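Local coordinates for 2-hydroxyisobutyryl-CoA synthetase (Aquincola tertiaricarbonis, PDB 6HDY), which is an AMP-binding enzyme of the ANL superfamily, built from a large N-terminal part and a smaller C-terminal domain, at residues P419-H424 / A456-A461. Residues are numbered along the deposited sequence; the frame is centred on the assembly and turned at random.
Sequences PSESVH and APNSIA
The turn that sets Pro457 against Glu421 and His424 is closed at one oxygen, Ala456 O, which is gripped twice by Ser459. Ser459 OG donates to Ala456 O at 2.7 Å, in the carbonyl plane and on a lone pair. Ser459 N donates to the same Ala456 O at 3.2 Å. This is a type II beta turn from Ala456 to Ser459, with Pro457 and Asn458 at its corners. The Pro457 ring is the apolar centre of the contact. Pro457 CB lies 3.8 Å from Glu421 CG. Pro457 CG sits 3.8 Å from His424 CB and 4.4 Å from Pro419 CG. Pro457 CD lies over one face of the imidazole, 4.3 Å from the His424 ring centroid, a CH-pi contact. His424 has CG trans to its main-chain nitrogen (chi1 -169°), which turns a face of the ring to Pro457 CD.

A single hydrogen bond joins the segments at the exposed edge. Asn458 ND2 donates to Glu421 OE1 at 3.2 Å, and the N-H points almost straight at the oxygen (178°). The acceptor lies in the amide plane, but the amide meets the carboxylate from above (83° out of its plane). The two flat groups are therefore nearly perpendicular. Ser420 is the N-cap of helix 421-425: Ser420 OG accepts from Val423 N at 3.2 Å.

The contact lies on the surface of the C-terminal domain, where parallel strands 413-419 and 450-454 both end. Glu418 bonds Ile460 N and, weakly, Asn458 N, which ties the loop to the end of strand 413-419. Ile460 packs on Glu399 and Arg401 of strand 399-403. Pro419 and His424 also touch Leu431 of helix 428-446.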
loop_
_atom_site.group_PDB
_atom_site.type_symbol
_atom_site.label_atom_id
_atom_site.label_comp_id
_atom_site.label_asym_id
_atom_site.label_seq_id
_atom_site.Cartn_x
_atom_site.Cartn_y
_atom_site.Cartn_z
ATOM N N PRO A 419 -28.576 18.122 3.029
ATOM C CA PRO A 419 -29.172 18.602 1.763
ATOM C C PRO A 419 -28.013 19.018 0.823
ATOM O O PRO A 419 -26.873 19.173 1.279
ATOM C CB PRO A 419 -29.926 19.850 2.202
ATOM C CG PRO A 419 -29.070 20.402 3.330
ATOM C CD PRO A 419 -28.365 19.235 3.984
ATOM N N SER A 420 -28.294 19.258 -0.464
ATOM C CA SER A 420 -27.262 19.743 -1.386
ATOM C C SER A 420 -26.988 21.239 -1.125
ATOM O O SER A 420 -27.833 21.934 -0.531
ATOM C CB SER A 420 -27.681 19.532 -2.837
ATOM O OG SER A 420 -28.849 20.268 -3.151
ATOM N N GLU A 421 -25.796 21.719 -1.539
ATOM C CA GLU A 421 -25.422 23.132 -1.392
ATOM C C GLU A 421 -26.435 24.083 -2.103
ATOM O O GLU A 421 -26.724 25.163 -1.568
ATOM C CB GLU A 421 -23.998 23.386 -1.902
ATOM C CG GLU A 421 -22.933 22.890 -0.941
ATOM C CD GLU A 421 -21.567 22.728 -1.570
ATOM O OE1 GLU A 421 -21.184 21.574 -1.872
ATOM O OE2 GLU A 421 -20.887 23.758 -1.781
ATOM N N SER A 422 -27.007 23.636 -3.261
ATOM C CA SER A 422 -28.008 24.391 -4.037
ATOM C C SER A 422 -29.355 24.442 -3.305
ATOM O O SER A 422 -30.034 25.478 -3.365
ATOM C CB SER A 422 -28.155 23.845 -5.457
ATOM O OG SER A 422 -28.785 22.575 -5.483
ATOM N N VAL A 423 -29.722 23.336 -2.590
ATOM C CA VAL A 423 -30.948 23.293 -1.767
ATOM C C VAL A 423 -30.732 24.267 -0.584
ATOM O O VAL A 423 -31.619 25.053 -0.272
ATOM C CB VAL A 423 -31.352 21.848 -1.336
ATOM C CG1 VAL A 423 -32.349 21.856 -0.167
ATOM C CG2 VAL A 423 -31.940 21.081 -2.518
ATOM N N HIS A 424 -29.516 24.259 0.014
ATOM C CA HIS A 424 -29.135 25.171 1.102
ATOM C C HIS A 424 -29.200 26.663 0.658
ATOM O O HIS A 424 -29.847 27.475 1.339
ATOM C CB HIS A 424 -27.753 24.804 1.699
ATOM C CG HIS A 424 -27.464 25.552 2.963
ATOM N ND1 HIS A 424 -27.977 25.128 4.194
ATOM C CD2 HIS A 424 -26.814 26.726 3.143
ATOM C CE1 HIS A 424 -27.598 26.045 5.074
ATOM N NE2 HIS A 424 -26.898 27.028 4.487
ATOM N N ALA A 456 -25.613 20.590 8.122
ATOM C CA ALA A 456 -24.975 21.496 7.185
ATOM C C ALA A 456 -24.364 20.730 6.007
ATOM O O ALA A 456 -23.818 19.654 6.214
ATOM C CB ALA A 456 -23.886 22.294 7.900
ATOM N N PRO A 457 -24.430 21.246 4.760
ATOM C CA PRO A 457 -23.766 20.539 3.647
ATOM C C PRO A 457 -22.273 20.268 3.929
ATOM O O PRO A 457 -21.592 21.097 4.536
ATOM C CB PRO A 457 -23.953 21.518 2.470
ATOM C CG PRO A 457 -25.167 22.301 2.830
ATOM C CD PRO A 457 -25.057 22.509 4.295
ATOM N N ASN A 458 -21.781 19.080 3.531
ATOM C CA ASN A 458 -20.387 18.622 3.689
ATOM C C ASN A 458 -19.892 18.557 5.164
ATOM O O ASN A 458 -18.681 18.540 5.405
ATOM C CB ASN A 458 -19.417 19.448 2.804
ATOM C CG ASN A 458 -19.939 19.687 1.399
ATOM O OD1 ASN A 458 -20.315 18.750 0.682
ATOM N ND2 ASN A 458 -20.030 20.952 0.994
ATOM N N SER A 459 -20.824 18.481 6.138
ATOM C CA SER A 459 -20.478 18.386 7.554
ATOM C C SER A 459 -20.162 16.929 7.954
ATOM O O SER A 459 -19.304 16.706 8.810
ATOM C CB SER A 459 -21.599 18.943 8.425
ATOM O OG SER A 459 -22.815 18.236 8.247
ATOM N N ILE A 460 -20.887 15.948 7.369
ATOM C CA ILE A 460 -20.696 14.522 7.658
ATOM C C ILE A 460 -19.374 14.039 7.021
ATOM O O ILE A 460 -19.121 14.303 5.840
ATOM C CB ILE A 460 -21.923 13.634 7.254
ATOM C CG1 ILE A 460 -23.215 14.042 8.012
ATOM C CG2 ILE A 460 -21.615 12.125 7.460
ATOM C CD1 ILE A 460 -24.585 13.428 7.444
ATOM N N ALA A 461 -18.533 13.348 7.819
ATOM C CA ALA A 461 -17.262 12.808 7.344
ATOM C C ALA A 461 -17.466 11.811 6.201
ATOM O O ALA A 461 -18.312 10.905 6.280
ATOM C CB ALA A 461 -16.510 12.140 8.489
#